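Local coordinates for protein aminotransferase (Paracoccus denitrificans, PDB 4GRX) that probably transfers amino groups between amines and keto acids as a class III omega-aminotransferase using covalently bound pyridoxal phosphate, at residues F118-V123 and L311-A316. Sequence-based numbering, arbitrary orientation.
With NA (sodium ion), chain E.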
loop_
_atom_site.group_PDB
_atom_site.type_symbol
_atom_site.label_atom_id
_atom_site.label_comp_id
_atom_site.label_asym_id
_atom_site.label_seq_id
_atom_site.Cartn_x
_atom_site.Cartn_y
_atom_site.Cartn_z
ATOM N N PHE A 118 -3.689 19.653 15.473
ATOM C CA PHE A 118 -4.473 20.646 14.719
ATOM C C PHE A 118 -5.848 20.904 15.346
ATOM O O PHE A 118 -6.449 19.980 15.916
ATOM C CB PHE A 118 -4.666 20.191 13.265
ATOM C CG PHE A 118 -3.407 19.695 12.590
ATOM C CD1 PHE A 118 -2.266 20.495 12.521
ATOM C CD2 PHE A 118 -3.379 18.440 11.997
ATOM C CE1 PHE A 118 -1.121 20.048 11.897
ATOM C CE2 PHE A 118 -2.233 17.984 11.365
ATOM C CZ PHE A 118 -1.101 18.792 11.313
ATOM N N ASP A 119 -6.360 22.132 15.232
ATOM C CA ASP A 119 -7.719 22.420 15.746
ATOM C C ASP A 119 -8.852 21.773 14.952
ATOM O O ASP A 119 -9.854 21.356 15.524
ATOM C CB ASP A 119 -7.976 23.925 15.906
ATOM C CG ASP A 119 -7.467 24.462 17.233
ATOM O OD1 ASP A 119 -6.658 23.763 17.890
ATOM O OD2 ASP A 119 -7.876 25.580 17.622
ATOM N N ASN A 120 -8.689 21.717 13.636
ATOM C CA ASN A 120 -9.592 20.984 12.757
ATOM C C ASN A 120 -8.773 20.484 11.575
ATOM O O ASN A 120 -7.601 20.852 11.437
ATOM C CB ASN A 120 -10.746 21.873 12.286
ATOM C CG ASN A 120 -10.266 23.070 11.501
ATOM O OD1 ASN A 120 -9.887 22.950 10.337
ATOM N ND2 ASN A 120 -10.260 24.232 12.137
ATOM N N GLY A 121 -9.371 19.652 10.729
ATOM C CA GLY A 121 -8.649 19.125 9.591
ATOM C C GLY A 121 -9.379 18.051 8.826
ATOM O O GLY A 121 -10.562 17.837 9.023
ATOM N N ARG A 122 -8.659 17.381 7.934
ATOM C CA ARG A 122 -9.221 16.281 7.148
ATOM C C ARG A 122 -8.258 15.089 7.080
ATOM O O ARG A 122 -7.041 15.228 7.234
ATOM C CB ARG A 122 -9.646 16.751 5.739
ATOM C CG ARG A 122 -10.840 17.702 5.710
ATOM C CD ARG A 122 -11.504 17.746 4.336
ATOM N NE ARG A 122 -12.431 18.870 4.192
ATOM C CZ ARG A 122 -13.728 18.831 4.508
ATOM N NH1 ARG A 122 -14.267 17.718 4.987
ATOM N NH2 ARG A 122 -14.498 19.903 4.345
ATOM N N VAL A 123 -8.830 13.917 6.840
ATOM C CA VAL A 123 -8.111 12.651 6.913
ATOM C C VAL A 123 -8.365 11.838 5.630
ATOM O O VAL A 123 -9.523 11.631 5.224
ATOM C CB VAL A 123 -8.562 11.838 8.166
ATOM C CG1 VAL A 123 -7.665 10.634 8.409
ATOM C CG2 VAL A 123 -8.603 12.720 9.415
ATOM N N LEU A 311 -4.390 16.249 7.205
ATOM C CA LEU A 311 -4.125 17.635 6.813
ATOM C C LEU A 311 -4.542 18.629 7.903
ATOM O O LEU A 311 -5.684 18.584 8.378
ATOM C CB LEU A 311 -4.858 17.966 5.512
ATOM C CG LEU A 311 -4.586 17.094 4.285
ATOM C CD1 LEU A 311 -5.634 17.346 3.210
ATOM C CD2 LEU A 311 -3.184 17.327 3.740
ATOM N N GLY A 312 -3.623 19.516 8.294
ATOM C CA GLY A 312 -3.940 20.648 9.181
ATOM C C GLY A 312 -4.914 21.613 8.504
ATOM O O GLY A 312 -5.155 21.498 7.293
ATOM N N PRO A 313 -5.458 22.587 9.256
ATOM C CA PRO A 313 -6.516 23.473 8.715
ATOM C C PRO A 313 -6.193 24.138 7.363
ATOM O O PRO A 313 -7.028 24.122 6.451
ATOM C CB PRO A 313 -6.700 24.536 9.805
ATOM C CG PRO A 313 -6.157 23.916 11.048
ATOM C CD PRO A 313 -5.074 22.954 10.631
ATOM N N ASP A 314 -5.007 24.715 7.224
ATOM C CA ASP A 314 -4.727 25.479 6.015
ATOM C C ASP A 314 -4.745 24.581 4.757
ATOM O O ASP A 314 -5.431 24.882 3.773
ATOM C CB ASP A 314 -3.424 26.263 6.161
ATOM C CG ASP A 314 -3.093 27.069 4.926
ATOM O OD1 ASP A 314 -3.882 27.970 4.551
ATOM O OD2 ASP A 314 -2.040 26.796 4.324
ATOM N N LEU A 315 -4.023 23.463 4.800
ATOM C CA LEU A 315 -4.055 22.512 3.693
ATOM C C LEU A 315 -5.444 21.882 3.483
ATOM O O LEU A 315 -5.861 21.681 2.347
ATOM C CB LEU A 315 -2.977 21.446 3.853
ATOM C CG LEU A 315 -1.523 21.898 3.715
ATOM C CD1 LEU A 315 -0.601 20.708 3.920
ATOM C CD2 LEU A 315 -1.257 22.540 2.360
ATOM N N ALA A 316 -6.156 21.587 4.572
ATOM C CA ALA A 316 -7.528 21.087 4.486
ATOM C C ALA A 316 -8.404 22.033 3.674
ATOM O O ALA A 316 -9.044 21.602 2.727
ATOM C CB ALA A 316 -8.116 20.858 5.868
HETATM NA NA NA E . -6.671 18.322 17.425
HETATM O O HOH W 1 -5.836 19.045 19.363
#
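With CG of Phe118 turned anti to its carbonyl carbon (chi1 -47°), the phenyl ring is laid over Gly312: the glycine CA sits 3.5 Å from the ring centroid, almost on the normal, in a CH-pi contact. Phe118 CB meanwhile meets Pro313 CD at 3.8 Å. Cutting Phe118 back to an alanine is likely to leave Gly312 CA without its aromatic cover and open a gap there. Next along the loop, Asn120 lies against the proline ring, its OD1 3.6 Å from Pro313 CB and its backbone O 3.4 Å from Pro313 CD. Arg122 and Leu311 form an antiparallel hydrogen-bonded pair: Arg122 N reaches Leu311 O at 3.2 Å, and Leu311 N reaches Arg122 O at 2.8 Å. Ala316 CB, on the first helical turn, packs against Gly121 CA and Arg122 CG. The Arg122 guanidinium pairs with Glu320 and also bonds to backbone oxygens of Glu24 and Ser27 of the second subunit. Phe118 O binds sodium with Val113, Glu114 and Ser116. The contact joins strand 122-126, at the margin of the mixed seven-stranded sheet of the fold-type I large domain, to the end of its antiparallel strand 307-311, where Gly312 occupies the N-cap position of helix 313-324.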